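Local coordinates for MsStt7d protein (PDB 4IX3) that probably phosphorylates proteins at the expense of ATP, as the catalytic domain of an algal homolog of the state transition kinase Stt7, at residues Val256-Ala261 and Arg273-Tyr278. Numbering follows the deposited sequence.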
loop_
_atom_site.group_PDB
_atom_site.type_symbol
_atom_site.label_atom_id
_atom_site.label_comp_id
_atom_site.label_asym_id
_atom_site.label_seq_id
_atom_site.Cartn_x
_atom_site.Cartn_y
_atom_site.Cartn_z
ATOM N N VAL B 256 6.607 -16.623 -13.526
ATOM C CA VAL B 256 6.765 -17.664 -12.502
ATOM C C VAL B 256 7.589 -18.817 -13.113
ATOM O O VAL B 256 8.470 -19.332 -12.436
ATOM C CB VAL B 256 5.375 -18.202 -12.075
ATOM C CG1 VAL B 256 5.487 -19.441 -11.181
ATOM C CG2 VAL B 256 4.597 -17.100 -11.336
ATOM N N MET B 257 7.243 -19.245 -14.320
ATOM C CA MET B 257 7.966 -20.339 -14.943
ATOM C C MET B 257 9.471 -20.065 -15.089
ATOM O O MET B 257 10.292 -20.946 -14.775
ATOM C CB MET B 257 7.396 -20.605 -16.311
ATOM C CG MET B 257 8.125 -21.760 -17.013
ATOM S SD MET B 257 7.138 -22.456 -18.315
ATOM C CE MET B 257 8.338 -23.609 -19.025
ATOM N N LEU B 258 9.828 -18.846 -15.535
ATOM C CA LEU B 258 11.250 -18.496 -15.625
ATOM C C LEU B 258 11.937 -18.672 -14.288
ATOM O O LEU B 258 13.063 -19.159 -14.215
ATOM C CB LEU B 258 11.415 -17.058 -16.088
ATOM C CG LEU B 258 11.062 -16.810 -17.572
ATOM C CD1 LEU B 258 10.814 -15.350 -17.881
ATOM C CD2 LEU B 258 12.165 -17.355 -18.503
ATOM N N GLN B 259 11.318 -18.166 -13.207
ATOM C CA GLN B 259 11.965 -18.265 -11.921
ATOM C C GLN B 259 12.066 -19.690 -11.396
ATOM O O GLN B 259 13.053 -20.045 -10.776
ATOM C CB GLN B 259 11.238 -17.350 -10.945
ATOM C CG GLN B 259 11.268 -15.895 -11.383
ATOM C CD GLN B 259 11.034 -14.913 -10.261
ATOM O OE1 GLN B 259 11.930 -14.115 -9.887
ATOM N NE2 GLN B 259 9.816 -14.879 -9.817
ATOM N N LEU B 260 10.997 -20.475 -11.582
ATOM C CA LEU B 260 11.091 -21.871 -11.144
ATOM C C LEU B 260 12.172 -22.609 -11.947
ATOM O O LEU B 260 12.865 -23.438 -11.383
ATOM C CB LEU B 260 9.735 -22.559 -11.316
ATOM C CG LEU B 260 8.646 -21.951 -10.422
ATOM C CD1 LEU B 260 7.372 -22.683 -10.754
ATOM C CD2 LEU B 260 9.068 -22.110 -8.971
ATOM N N ALA B 261 12.227 -22.344 -13.252
ATOM C CA ALA B 261 13.101 -23.098 -14.155
ATOM C C ALA B 261 14.581 -22.756 -14.024
ATOM O O ALA B 261 15.418 -23.627 -14.297
ATOM C CB ALA B 261 12.633 -22.887 -15.590
ATOM N N ARG B 273 16.881 -8.498 -15.073
ATOM C CA ARG B 273 17.918 -8.489 -16.125
ATOM C C ARG B 273 17.416 -9.299 -17.323
ATOM O O ARG B 273 17.539 -8.885 -18.489
ATOM C CB ARG B 273 19.222 -9.117 -15.637
ATOM C CG ARG B 273 20.274 -9.167 -16.747
ATOM C CD ARG B 273 21.662 -9.110 -16.178
ATOM N NE ARG B 273 22.094 -10.401 -15.667
ATOM C CZ ARG B 273 22.912 -11.239 -16.298
ATOM N NH1 ARG B 273 23.296 -11.026 -17.550
ATOM N NH2 ARG B 273 23.319 -12.324 -15.656
ATOM N N PHE B 274 16.897 -10.507 -17.069
ATOM C CA PHE B 274 16.381 -11.325 -18.153
ATOM C C PHE B 274 15.308 -10.597 -18.941
ATOM O O PHE B 274 15.351 -10.565 -20.175
ATOM C CB PHE B 274 15.830 -12.669 -17.660
ATOM C CG PHE B 274 15.157 -13.472 -18.746
ATOM C CD1 PHE B 274 13.823 -13.241 -19.068
ATOM C CD2 PHE B 274 15.899 -14.293 -19.568
ATOM C CE1 PHE B 274 13.190 -13.935 -20.078
ATOM C CE2 PHE B 274 15.266 -14.987 -20.595
ATOM C CZ PHE B 274 13.948 -14.750 -20.905
ATOM N N LEU B 275 14.330 -10.004 -18.261
ATOM C CA LEU B 275 13.208 -9.398 -18.990
ATOM C C LEU B 275 13.647 -8.179 -19.805
ATOM O O LEU B 275 13.074 -7.915 -20.865
ATOM C CB LEU B 275 12.058 -9.023 -18.043
ATOM C CG LEU B 275 11.310 -10.258 -17.520
ATOM C CD1 LEU B 275 10.307 -9.804 -16.471
ATOM C CD2 LEU B 275 10.612 -11.038 -18.628
ATOM N N ALA B 276 14.646 -7.434 -19.334
ATOM C CA ALA B 276 15.167 -6.297 -20.086
ATOM C C ALA B 276 15.803 -6.799 -21.373
ATOM O O ALA B 276 15.635 -6.193 -22.438
ATOM C CB ALA B 276 16.187 -5.577 -19.233
ATOM N N ASP B 277 16.564 -7.892 -21.274
ATOM C CA ASP B 277 17.214 -8.449 -22.469
ATOM C C ASP B 277 16.159 -9.021 -23.414
ATOM O O ASP B 277 16.273 -8.875 -24.622
ATOM C CB ASP B 277 18.202 -9.551 -22.077
ATOM C CG ASP B 277 19.576 -9.001 -21.702
ATOM O OD1 ASP B 277 19.934 -7.883 -22.140
ATOM O OD2 ASP B 277 20.299 -9.693 -20.956
ATOM N N TYR B 278 15.119 -9.636 -22.844
ATOM C CA TYR B 278 14.019 -10.219 -23.616
ATOM C C TYR B 278 13.283 -9.155 -24.437
ATOM O O TYR B 278 13.092 -9.270 -25.663
ATOM C CB TYR B 278 13.072 -10.964 -22.657
ATOM C CG TYR B 278 11.899 -11.650 -23.333
ATOM C CD1 TYR B 278 12.079 -12.647 -24.298
ATOM C CD2 TYR B 278 10.599 -11.372 -22.920
ATOM C CE1 TYR B 278 10.979 -13.290 -24.863
ATOM C CE2 TYR B 278 9.498 -12.001 -23.474
ATOM C CZ TYR B 278 9.699 -12.980 -24.421
ATOM O OH TYR B 278 8.624 -13.634 -25.013
#
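Leu-258 and Phe-274 face each other between two helical segments, 256-261 and 273-278, whose backbones come nearest at these two residues, with CA atoms 9.2 Å apart. No hydrogen bond links the two segments; the contact is wholly apolar and small, burying 97 Å² in all. Both side chains leave their helices toward the opposite segment and cross at about a right angle, so that one methyl of the leucine lies over the phenyl face while the other reaches the ring's rim. The first, CD2 of Leu-258, is 4.2 Å from the centroid of the Phe-274 ring and 25° off the normal, a CH-pi contact. The other methyl, CD1, approaches CE1 of Phe-274 to 3.5 Å, on the same face but out at the rim, near CE1 and CD1 of the ring. With CG of Phe-274 anti to the backbone N (chi1 174°), the ring is carried across to meet both methyls. Leu-275 adds a looser touch, its CD2 lying 4.4 Å from Leu-258 CD1 and in the plane of the Phe-274 ring, at its edge. Shortening Leu-258 to an alanine removes both methyls and would probably leave the ring face covered by CD2 without its CH-pi partner and open a gap between the helices. The contact joins helix 246-261, which carries the DxWSxG sequence of kinase helix αF, to helix 268-280, which corresponds to αG, within the helical C-terminal lobe. Met-319, in a loop, touches both Leu-258 and Leu-275. Helix 246-261 packs through Met-257 and Leu-260 on helix 141-161, while Cys-315 of helix 302-318 packs on Leu-258 and Phe-288 of helix 285-291 meets the ring of Phe-274.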